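Long-range contacts in SAM dependent methyltransferase (Aquifex aeolicus, PDB 3DH0), which probably transfers methyl groups from S-adenosylmethionine, which it binds in a Rossmann-like methyltransferase fold: residues M112-H117 with I142-E147; Y54-V59 with L87-V92; F136-I141 with G187-I192. One frame throughout, in Å; residues are numbered along the deposited sequence.

Contact 1: M112-H117 with I142-E147; sequences MAFTFH and IDWKKE. With SAM (S-adenosylmethionine), chain C.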
loop_
_atom_site.group_PDB
_atom_site.type_symbol
_atom_site.label_atom_id
_atom_site.label_comp_id
_atom_site.label_asym_id
_atom_site.label_seq_id
_atom_site.Cartn_x
_atom_site.Cartn_y
_atom_site.Cartn_z
ATOM N N MET A 112 0.611 2.062 0.419
ATOM C CA MET A 112 0.116 1.240 1.510
ATOM C C MET A 112 -1.412 1.324 1.568
ATOM O O MET A 112 -1.962 2.215 2.206
ATOM C CB MET A 112 0.735 1.719 2.821
ATOM C CG MET A 112 1.205 0.592 3.714
ATOM S SD MET A 112 1.935 1.162 5.245
ATOM C CE MET A 112 3.301 2.071 4.664
ATOM N N ALA A 113 -2.096 0.398 0.902
ATOM C CA ALA A 113 -3.560 0.415 0.881
ATOM C C ALA A 113 -4.241 -0.483 1.911
ATOM O O ALA A 113 -4.225 -1.704 1.797
ATOM C CB ALA A 113 -4.064 0.070 -0.515
ATOM N N PHE A 114 -4.863 0.151 2.899
ATOM C CA PHE A 114 -5.567 -0.542 3.976
ATOM C C PHE A 114 -4.696 -1.503 4.776
ATOM O O PHE A 114 -5.196 -2.475 5.341
ATOM C CB PHE A 114 -6.768 -1.319 3.423
ATOM C CG PHE A 114 -7.740 -0.467 2.666
ATOM C CD1 PHE A 114 -7.790 -0.519 1.273
ATOM C CD2 PHE A 114 -8.600 0.394 3.344
ATOM C CE1 PHE A 114 -8.676 0.267 0.568
ATOM C CE2 PHE A 114 -9.494 1.186 2.651
ATOM C CZ PHE A 114 -9.538 1.126 1.254
ATOM N N THR A 115 -3.403 -1.233 4.846
ATOM C CA THR A 115 -2.538 -2.127 5.580
ATOM C C THR A 115 -1.829 -1.487 6.777
ATOM O O THR A 115 -1.348 -2.192 7.662
ATOM C CB THR A 115 -1.516 -2.813 4.595
ATOM O OG1 THR A 115 -0.408 -3.379 5.319
ATOM C CG2 THR A 115 -1.006 -1.819 3.589
ATOM N N PHE A 116 -1.788 -0.161 6.834
ATOM C CA PHE A 116 -1.107 0.508 7.936
ATOM C C PHE A 116 -1.613 0.109 9.323
ATOM O O PHE A 116 -0.821 -0.193 10.214
ATOM C CB PHE A 116 -1.216 2.014 7.786
ATOM C CG PHE A 116 -0.295 2.778 8.690
ATOM C CD1 PHE A 116 1.062 2.885 8.394
ATOM C CD2 PHE A 116 -0.781 3.386 9.839
ATOM C CE1 PHE A 116 1.923 3.589 9.233
ATOM C CE2 PHE A 116 0.064 4.090 10.685
ATOM C CZ PHE A 116 1.424 4.194 10.383
ATOM N N HIS A 117 -2.927 0.117 9.514
ATOM C CA HIS A 117 -3.504 -0.245 10.808
ATOM C C HIS A 117 -3.267 -1.718 11.178
ATOM O O HIS A 117 -3.626 -2.146 12.271
ATOM C CB HIS A 117 -5.012 0.019 10.813
ATOM C CG HIS A 117 -5.777 -0.901 9.918
ATOM N ND1 HIS A 117 -5.761 -0.785 8.545
ATOM C CD2 HIS A 117 -6.502 -2.015 10.196
ATOM C CE1 HIS A 117 -6.437 -1.790 8.013
ATOM N NE2 HIS A 117 -6.893 -2.550 8.995
ATOM N N ILE A 142 -3.316 4.836 2.228
ATOM C CA ILE A 142 -4.774 4.930 2.112
ATOM C C ILE A 142 -5.510 4.002 3.082
ATOM O O ILE A 142 -5.262 2.797 3.093
ATOM C CB ILE A 142 -5.235 4.601 0.662
ATOM C CG1 ILE A 142 -4.678 5.643 -0.310
ATOM C CG2 ILE A 142 -6.757 4.566 0.581
ATOM C CD1 ILE A 142 -5.156 5.483 -1.743
ATOM N N ASP A 143 -6.413 4.555 3.889
ATOM C CA ASP A 143 -7.164 3.724 4.827
ATOM C C ASP A 143 -8.582 4.189 5.176
ATOM O O ASP A 143 -8.971 5.307 4.860
ATOM C CB ASP A 143 -6.365 3.525 6.117
ATOM C CG ASP A 143 -6.414 2.086 6.600
ATOM O OD1 ASP A 143 -7.519 1.493 6.570
ATOM O OD2 ASP A 143 -5.356 1.546 6.999
ATOM N N TRP A 144 -9.347 3.318 5.837
ATOM C CA TRP A 144 -10.729 3.623 6.234
ATOM C C TRP A 144 -10.786 4.737 7.253
ATOM O O TRP A 144 -9.836 4.924 8.019
ATOM C CB TRP A 144 -11.418 2.417 6.872
ATOM C CG TRP A 144 -11.472 1.190 6.046
ATOM C CD1 TRP A 144 -10.665 0.096 6.154
ATOM C CD2 TRP A 144 -12.411 0.904 5.007
ATOM N NE1 TRP A 144 -11.048 -0.860 5.242
ATOM C CE2 TRP A 144 -12.118 -0.390 4.528
ATOM C CE3 TRP A 144 -13.473 1.612 4.436
ATOM C CZ2 TRP A 144 -12.859 -0.988 3.499
ATOM C CZ3 TRP A 144 -14.204 1.019 3.417
ATOM C CH2 TRP A 144 -13.896 -0.266 2.961
ATOM N N LYS A 145 -11.920 5.442 7.281
ATOM C CA LYS A 145 -12.162 6.545 8.215
ATOM C C LYS A 145 -12.379 5.941 9.607
ATOM O O LYS A 145 -12.774 4.776 9.723
ATOM C CB LYS A 145 -13.409 7.328 7.778
ATOM C CG LYS A 145 -13.196 8.827 7.650
ATOM C CD LYS A 145 -12.883 9.256 6.223
ATOM C CE LYS A 145 -14.168 9.531 5.431
ATOM N NZ LYS A 145 -13.897 9.950 4.020
ATOM N N LYS A 146 -12.129 6.709 10.664
ATOM C CA LYS A 146 -12.311 6.154 12.003
ATOM C C LYS A 146 -13.655 6.503 12.607
ATOM O O LYS A 146 -13.755 6.865 13.781
ATOM C CB LYS A 146 -11.205 6.606 12.971
ATOM C CG LYS A 146 -11.040 5.664 14.167
ATOM C CD LYS A 146 -10.244 6.300 15.290
ATOM C CE LYS A 146 -9.460 5.259 16.094
ATOM N NZ LYS A 146 -10.284 4.085 16.496
ATOM N N GLU A 147 -14.689 6.395 11.789
ATOM C CA GLU A 147 -16.043 6.653 12.226
ATOM C C GLU A 147 -16.756 5.346 11.960
ATOM O O GLU A 147 -16.157 4.266 12.077
ATOM C CB GLU A 147 -16.657 7.765 11.389
ATOM C CG GLU A 147 -16.701 7.461 9.910
ATOM C CD GLU A 147 -16.513 8.711 9.086
ATOM O OE1 GLU A 147 -17.171 8.830 8.029
ATOM O OE2 GLU A 147 -15.697 9.572 9.493
HETATM N N SAM C . -4.169 -3.851 0.051
HETATM C CA SAM C . -4.940 -5.071 -0.343
HETATM C C SAM C . -5.970 -4.730 -1.395
HETATM O O SAM C . -6.057 -3.562 -1.777
HETATM O OXT SAM C . -6.677 -5.706 -1.807
HETATM C CB SAM C . -5.634 -5.659 0.882
HETATM C CG SAM C . -4.686 -5.679 2.012
HETATM S SD SAM C . -5.195 -6.315 3.632
HETATM C CE SAM C . -6.328 -5.051 4.210
HETATM C "C5'" SAM C . -3.732 -6.082 4.528
HETATM C "C4'" SAM C . -2.613 -7.057 4.227
HETATM O "O4'" SAM C . -1.524 -6.605 5.023
HETATM C "C3'" SAM C . -2.868 -8.470 4.785
HETATM O "O3'" SAM C . -3.029 -9.313 3.608
HETATM C "C2'" SAM C . -1.597 -8.877 5.505
HETATM O "O2'" SAM C . -1.070 -10.169 5.292
HETATM C "C1'" SAM C . -0.671 -7.661 5.189
HETATM N N9 SAM C . 0.268 -7.251 6.215
HETATM C C8 SAM C . 0.092 -7.077 7.573
HETATM N N7 SAM C . 1.165 -6.678 8.181
HETATM C C5 SAM C . 2.119 -6.581 7.168
HETATM C C6 SAM C . 3.490 -6.191 7.167
HETATM N N6 SAM C . 4.129 -5.825 8.299
HETATM N N1 SAM C . 4.176 -6.197 5.959
HETATM C C2 SAM C . 3.496 -6.573 4.849
HETATM N N3 SAM C . 2.218 -6.950 4.746
HETATM C C4 SAM C . 1.579 -6.931 5.949
HETATM O O HOH W 1 -2.850 1.716 5.052
#

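Contact 2: Y54-V59 with L87-V92; sequences YLSKMV and LKNVEV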
loop_
_atom_site.group_PDB
_atom_site.type_symbol
_atom_site.label_atom_id
_atom_site.label_comp_id
_atom_site.label_asym_id
_atom_site.label_seq_id
_atom_site.Cartn_x
_atom_site.Cartn_y
_atom_site.Cartn_z
ATOM N N TYR A 54 -3.203 -2.108 -11.550
ATOM C CA TYR A 54 -3.140 -0.664 -11.650
ATOM C C TYR A 54 -1.732 -0.147 -11.579
ATOM O O TYR A 54 -1.252 0.481 -12.504
ATOM C CB TYR A 54 -3.995 -0.057 -10.549
ATOM C CG TYR A 54 -5.435 -0.451 -10.706
ATOM C CD1 TYR A 54 -6.225 0.142 -11.687
ATOM C CD2 TYR A 54 -5.981 -1.500 -9.958
ATOM C CE1 TYR A 54 -7.509 -0.292 -11.935
ATOM C CE2 TYR A 54 -7.280 -1.949 -10.205
ATOM C CZ TYR A 54 -8.034 -1.332 -11.205
ATOM O OH TYR A 54 -9.298 -1.778 -11.504
ATOM N N LEU A 55 -1.081 -0.413 -10.459
ATOM C CA LEU A 55 0.304 -0.019 -10.252
ATOM C C LEU A 55 1.151 -0.485 -11.440
ATOM O O LEU A 55 1.997 0.242 -11.949
ATOM C CB LEU A 55 0.814 -0.672 -8.972
ATOM C CG LEU A 55 0.066 -0.296 -7.694
ATOM C CD1 LEU A 55 0.461 -1.244 -6.572
ATOM C CD2 LEU A 55 0.364 1.156 -7.331
ATOM N N SER A 56 0.906 -1.713 -11.869
ATOM C CA SER A 56 1.626 -2.287 -12.987
ATOM C C SER A 56 1.482 -1.401 -14.224
ATOM O O SER A 56 2.471 -1.013 -14.858
ATOM C CB SER A 56 1.076 -3.685 -13.277
ATOM O OG SER A 56 1.819 -4.341 -14.277
ATOM N N LYS A 57 0.238 -1.084 -14.560
ATOM C CA LYS A 57 -0.034 -0.277 -15.725
ATOM C C LYS A 57 0.641 1.082 -15.666
ATOM O O LYS A 57 1.246 1.520 -16.647
ATOM C CB LYS A 57 -1.537 -0.079 -15.894
ATOM C CG LYS A 57 -1.897 0.731 -17.133
ATOM C CD LYS A 57 -3.316 1.274 -17.083
ATOM C CE LYS A 57 -3.633 2.105 -18.327
ATOM N NZ LYS A 57 -4.949 2.832 -18.231
ATOM N N MET A 58 0.538 1.739 -14.513
ATOM C CA MET A 58 1.090 3.076 -14.329
ATOM C C MET A 58 2.591 3.266 -14.355
ATOM O O MET A 58 3.049 4.374 -14.567
ATOM C CB MET A 58 0.542 3.705 -13.052
ATOM C CG MET A 58 -0.830 4.349 -13.237
ATOM S SD MET A 58 -1.211 5.559 -11.957
ATOM C CE MET A 58 -0.053 6.857 -12.376
ATOM N N VAL A 59 3.367 2.215 -14.131
ATOM C CA VAL A 59 4.809 2.368 -14.170
ATOM C C VAL A 59 5.301 1.905 -15.535
ATOM O O VAL A 59 6.391 2.251 -15.969
ATOM C CB VAL A 59 5.488 1.564 -13.047
ATOM C CG1 VAL A 59 5.006 2.061 -11.693
ATOM C CG2 VAL A 59 5.213 0.086 -13.216
ATOM N N LEU A 87 0.939 -9.693 -16.029
ATOM C CA LEU A 87 1.651 -8.513 -15.545
ATOM C C LEU A 87 3.149 -8.834 -15.453
ATOM O O LEU A 87 3.621 -9.398 -14.469
ATOM C CB LEU A 87 1.105 -8.113 -14.172
ATOM C CG LEU A 87 -0.407 -7.831 -14.096
ATOM C CD1 LEU A 87 -0.817 -7.576 -12.659
ATOM C CD2 LEU A 87 -0.773 -6.629 -14.974
ATOM N N LYS A 88 3.897 -8.455 -16.484
ATOM C CA LYS A 88 5.327 -8.735 -16.551
ATOM C C LYS A 88 6.278 -7.926 -15.667
ATOM O O LYS A 88 7.367 -8.390 -15.365
ATOM C CB LYS A 88 5.784 -8.640 -18.007
ATOM C CG LYS A 88 4.987 -9.535 -18.945
ATOM C CD LYS A 88 5.367 -11.023 -18.862
ATOM C CE LYS A 88 6.642 -11.328 -19.644
ATOM N NZ LYS A 88 6.737 -12.766 -20.041
ATOM N N ASN A 89 5.884 -6.735 -15.242
ATOM C CA ASN A 89 6.768 -5.920 -14.419
ATOM C C ASN A 89 6.539 -6.049 -12.922
ATOM O O ASN A 89 7.016 -5.221 -12.142
ATOM C CB ASN A 89 6.632 -4.453 -14.809
ATOM C CG ASN A 89 5.234 -3.908 -14.573
ATOM O OD1 ASN A 89 4.989 -2.718 -14.757
ATOM N ND2 ASN A 89 4.310 -4.773 -14.169
ATOM N N VAL A 90 5.814 -7.080 -12.505
ATOM C CA VAL A 90 5.552 -7.236 -11.088
ATOM C C VAL A 90 6.294 -8.388 -10.458
ATOM O O VAL A 90 6.307 -9.500 -10.975
ATOM C CB VAL A 90 4.061 -7.423 -10.796
ATOM C CG1 VAL A 90 3.828 -7.404 -9.285
ATOM C CG2 VAL A 90 3.270 -6.335 -11.476
ATOM N N GLU A 91 6.898 -8.094 -9.318
ATOM C CA GLU A 91 7.656 -9.072 -8.566
ATOM C C GLU A 91 6.983 -9.251 -7.189
ATOM O O GLU A 91 6.982 -8.346 -6.361
ATOM C CB GLU A 91 9.099 -8.565 -8.439
ATOM C CG GLU A 91 10.146 -9.625 -8.239
ATOM C CD GLU A 91 10.287 -10.567 -9.418
ATOM O OE1 GLU A 91 10.707 -10.139 -10.506
ATOM O OE2 GLU A 91 9.982 -11.756 -9.256
ATOM N N VAL A 92 6.387 -10.419 -6.969
ATOM C CA VAL A 92 5.704 -10.723 -5.707
ATOM C C VAL A 92 6.641 -11.390 -4.704
ATOM O O VAL A 92 7.210 -12.435 -4.987
ATOM C CB VAL A 92 4.499 -11.654 -5.938
ATOM C CG1 VAL A 92 3.769 -11.889 -4.628
ATOM C CG2 VAL A 92 3.570 -11.046 -6.978
#

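Contact 3: F136-I141 with G187-I192; sequences FAYLAI and GVYAMI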
loop_
_atom_site.group_PDB
_atom_site.type_symbol
_atom_site.label_atom_id
_atom_site.label_comp_id
_atom_site.label_asym_id
_atom_site.label_seq_id
_atom_site.Cartn_x
_atom_site.Cartn_y
_atom_site.Cartn_z
ATOM N N PHE A 136 14.753 10.309 -2.288
ATOM C CA PHE A 136 13.577 11.086 -2.692
ATOM C C PHE A 136 12.322 10.446 -2.091
ATOM O O PHE A 136 11.858 10.856 -1.020
ATOM C CB PHE A 136 13.462 11.106 -4.222
ATOM C CG PHE A 136 14.569 11.884 -4.920
ATOM C CD1 PHE A 136 15.900 11.429 -4.891
ATOM C CD2 PHE A 136 14.280 13.081 -5.592
ATOM C CE1 PHE A 136 16.935 12.164 -5.520
ATOM C CE2 PHE A 136 15.295 13.817 -6.221
ATOM C CZ PHE A 136 16.636 13.355 -6.183
ATOM N N ALA A 137 11.784 9.456 -2.807
ATOM C CA ALA A 137 10.610 8.657 -2.423
ATOM C C ALA A 137 9.357 9.304 -1.855
ATOM O O ALA A 137 9.418 10.107 -0.917
ATOM C CB ALA A 137 11.046 7.525 -1.483
ATOM N N TYR A 138 8.218 8.902 -2.426
ATOM C CA TYR A 138 6.894 9.372 -1.996
ATOM C C TYR A 138 6.176 8.228 -1.276
ATOM O O TYR A 138 6.293 7.071 -1.668
ATOM C CB TYR A 138 6.013 9.781 -3.184
ATOM C CG TYR A 138 6.635 10.689 -4.222
ATOM C CD1 TYR A 138 7.586 10.201 -5.123
ATOM C CD2 TYR A 138 6.204 12.014 -4.367
ATOM C CE1 TYR A 138 8.083 11.000 -6.149
ATOM C CE2 TYR A 138 6.695 12.828 -5.394
ATOM C CZ TYR A 138 7.632 12.310 -6.285
ATOM O OH TYR A 138 8.080 13.078 -7.347
ATOM N N LEU A 139 5.428 8.558 -0.234
ATOM C CA LEU A 139 4.679 7.556 0.514
ATOM C C LEU A 139 3.162 7.805 0.406
ATOM O O LEU A 139 2.667 8.857 0.813
ATOM C CB LEU A 139 5.118 7.584 1.976
ATOM C CG LEU A 139 4.289 6.818 3.008
ATOM C CD1 LEU A 139 4.019 5.403 2.552
ATOM C CD2 LEU A 139 5.039 6.814 4.305
ATOM N N ALA A 140 2.426 6.842 -0.145
ATOM C CA ALA A 140 0.980 6.982 -0.290
ATOM C C ALA A 140 0.226 6.002 0.598
ATOM O O ALA A 140 0.126 4.823 0.287
ATOM C CB ALA A 140 0.586 6.771 -1.734
ATOM N N ILE A 141 -0.326 6.502 1.694
ATOM C CA ILE A 141 -1.059 5.654 2.625
ATOM C C ILE A 141 -2.569 5.888 2.547
ATOM O O ILE A 141 -3.046 6.995 2.776
ATOM C CB ILE A 141 -0.564 5.905 4.071
ATOM C CG1 ILE A 141 0.942 5.654 4.135
ATOM C CG2 ILE A 141 -1.307 5.022 5.045
ATOM C CD1 ILE A 141 1.545 5.876 5.480
ATOM N N GLY A 187 -6.653 9.627 2.653
ATOM C CA GLY A 187 -5.366 9.336 2.068
ATOM C C GLY A 187 -4.377 10.324 2.625
ATOM O O GLY A 187 -4.747 11.407 3.054
ATOM N N VAL A 188 -3.113 9.937 2.650
ATOM C CA VAL A 188 -2.079 10.824 3.147
ATOM C C VAL A 188 -0.899 10.827 2.190
ATOM O O VAL A 188 -0.468 9.791 1.703
ATOM C CB VAL A 188 -1.641 10.441 4.583
ATOM C CG1 VAL A 188 -1.792 8.963 4.793
ATOM C CG2 VAL A 188 -0.212 10.882 4.828
ATOM N N TYR A 189 -0.412 12.024 1.919
ATOM C CA TYR A 189 0.692 12.265 1.012
ATOM C C TYR A 189 1.903 12.552 1.871
ATOM O O TYR A 189 1.900 13.500 2.654
ATOM C CB TYR A 189 0.338 13.486 0.169
ATOM C CG TYR A 189 1.166 13.749 -1.064
ATOM C CD1 TYR A 189 2.353 14.495 -1.003
ATOM C CD2 TYR A 189 0.700 13.355 -2.312
ATOM C CE1 TYR A 189 3.035 14.851 -2.174
ATOM C CE2 TYR A 189 1.370 13.701 -3.474
ATOM C CZ TYR A 189 2.528 14.449 -3.408
ATOM O OH TYR A 189 3.145 14.801 -4.597
ATOM N N ALA A 190 2.938 11.737 1.738
ATOM C CA ALA A 190 4.137 11.947 2.528
ATOM C C ALA A 190 5.379 11.688 1.709
ATOM O O ALA A 190 5.384 10.850 0.806
ATOM C CB ALA A 190 4.117 11.049 3.744
ATOM N N MET A 191 6.436 12.423 2.023
ATOM C CA MET A 191 7.706 12.273 1.323
ATOM C C MET A 191 8.784 11.848 2.315
ATOM O O MET A 191 8.887 12.385 3.424
ATOM C CB MET A 191 8.089 13.588 0.623
ATOM C CG MET A 191 9.352 13.504 -0.210
ATOM S SD MET A 191 9.677 15.007 -1.183
ATOM C CE MET A 191 9.269 14.415 -2.839
ATOM N N ILE A 192 9.580 10.866 1.914
ATOM C CA ILE A 192 10.642 10.380 2.769
ATOM C C ILE A 192 11.890 11.248 2.710
ATOM O O ILE A 192 12.390 11.588 1.627
ATOM C CB ILE A 192 10.964 8.931 2.430
ATOM C CG1 ILE A 192 9.959 8.045 3.173
ATOM C CG2 ILE A 192 12.427 8.605 2.751
ATOM C CD1 ILE A 192 10.221 6.570 3.066
#

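Contact 1: M112-H117 with I142-E147
Ile142 joins strand 137-144 to the end of strand 107-113 through two backbone hydrogen bonds: its N reaches Met112 O (3.0 Å), and its O receives Phe114 N (2.7 Å) nearly along the C=O axis. This parallel bridge pairs Ile142 with Ala113. The same carbonyl oxygen of Ile142 lies over one face of the Phe114 ring, toward its rim.

Asp143 divides its carboxylate between two protein donors. OD2 takes the N-H of His117 ND1 (2.8 Å) on its syn side, slightly out of the carboxylate plane, with imidazole and carboxylate planes 69° apart. OD1 uses its anti lone pair for Trp144 N (2.7 Å), which should limit rotation of the group, and also meets the edge of the Phe114 ring. A water accepts Phe116 N (2.8 Å) and can donate to Met112 O and Asp143 OD2, bridging the turn to the strand.

Trp144 meets the Phe114 ring obliquely, planes 42° apart, the phenyl CD2-CE2 bond lying over one indole face (Phe114 CD2 to Trp144 CD1 3.5 Å). Both side chains set CG anti to the carbonyl carbon (chi1 -57° in each), bringing the rings together beyond the last bridge. Arg20 and Cys185 border this aromatic pair.

Within 112-117, Ala113 O accepts the SAM amino nitrogen N (2.8 Å), and Thr115 OG1 gives a weak bond to SAM O4' (3.4 Å). The arrangement belongs to the cofactor site of Rossmann-like methyltransferases, where the loop after the fourth strand lines the SAM pocket.

Contact 2: Y54-V59 with L87-V92
Ser56, on helix 52-59, turns its side chain against Leu87, Asn89 and Val90. Its OG lies anti to the backbone N (chi1 -175°), and this torsion carries the hydroxyl away from the helix and between the three partners. Leu87 comes from one side with a single methyl, CD2, which lies 3.5 Å from Ser56 OG and 3.9 Å from Ser56 CB. Val90 offers only its CG2 branch, 3.7 Å from Ser56 OG.

Asn89 approaches from the side away from Leu87, with Val90 between, and extends its amide in toward the helix. Its CG stands between its own backbone N and carbonyl carbon (chi1 62°), and this brings the amide beside Ser56, CG lying 3.5 Å from Ser56 OG, and on toward the Ser56 carbonyl. The Asn89 side chain also passes obliquely by the CG2 branch of Val59, one helical turn further along from Ser56.

Leu87 to Val90 form a type I beta turn, and three of its residues face Ser56, with strand 90-94 only just begun at Val90. Around the contact, Val65 of strand 64-69 packs on Val59 and Val90, while Val82 of helix 72-85 packs on Leu87.

Here the helix packs on the turn and the first residue of an outermost strand, the alpha-on-beta packing of the Rossmann-like methyltransferase fold, with the turn leading out of helix 72-85 into the edge strand.

Contact 3: F136-I141 with G187-I192
Ala137 opens the pairing of strand 137-144 with strand 185-191: its O accepts Ile192 N (2.9 Å), and its CB lies 4.2 Å from Ile192 CB. The Met191 side chain runs past the same carbonyl, its CG lying 3.5 Å from Ala137 O.

Tyr138 sits opposite Met191 in a non-hydrogen-bonded antiparallel pair. Their side chains run alongside each other, and the bend of Met191 at chi3 (-107°) puts the methyl CE over one face of the phenol ring, 4.0 Å from Tyr138 CE2. Tyr189 follows on the same face of the sheet; its hydroxyl OH reaches the ring obliquely, beyond the plane from the Met191 methyl, 4.1 Å from Tyr138 CE2.

Leu139 and Ala190 form a hydrogen-bonded pair, Leu139 N donating to Ala190 O and Ala190 N to Leu139 O (3.0 Å). Their side chains lie on the face away from the tyrosines. Ala140, opposite Tyr189, returns to the tyrosine face as a non-hydrogen-bonded pair.

Ile141 closes the run with Val188: Ile141 N donates to Val188 O, and Val188 N to Ile141 O (2.9 Å). The two branched side chains lie side by side toward Leu168 of helix 161-170, which also packs on Ala190.

Segments 137-141 and 187-191 run with their N-to-C directions 158° apart, close to antiparallel. Their union rests on five main-chain hydrogen bonds; the side-chain contacts are aliphatic on the Leu139 and Ile141 face, part of it under helix 161-170, and aromatic and thioether on the tyrosine side. Specific polar side-chain bonds play no part in this pairing.

In the fold
All three contacts are largely buried and reach the same mixed sheet. Contacts 1 and 3 share strand 137-144: contact 1 pairs its C-terminal end in parallel with strand 107-113, while contact 3 pairs its earlier part antiparallel with strand 185-191. They meet directly, Met112 N probably bonding to Ala140 O. Contact 2 lies on the other side of the chain's centre from contact 1, about 22 Å away centre to centre, at an outermost strand. Its centre is also farthest from that of the chain, about 14 Å against 10 and 11 Å. Contact 1 is polar and aromatic beside bound SAM, contact 3 chiefly main-chain bonding with apolar faces, and contact 2 mixes an amide and aliphatic branches around one serine.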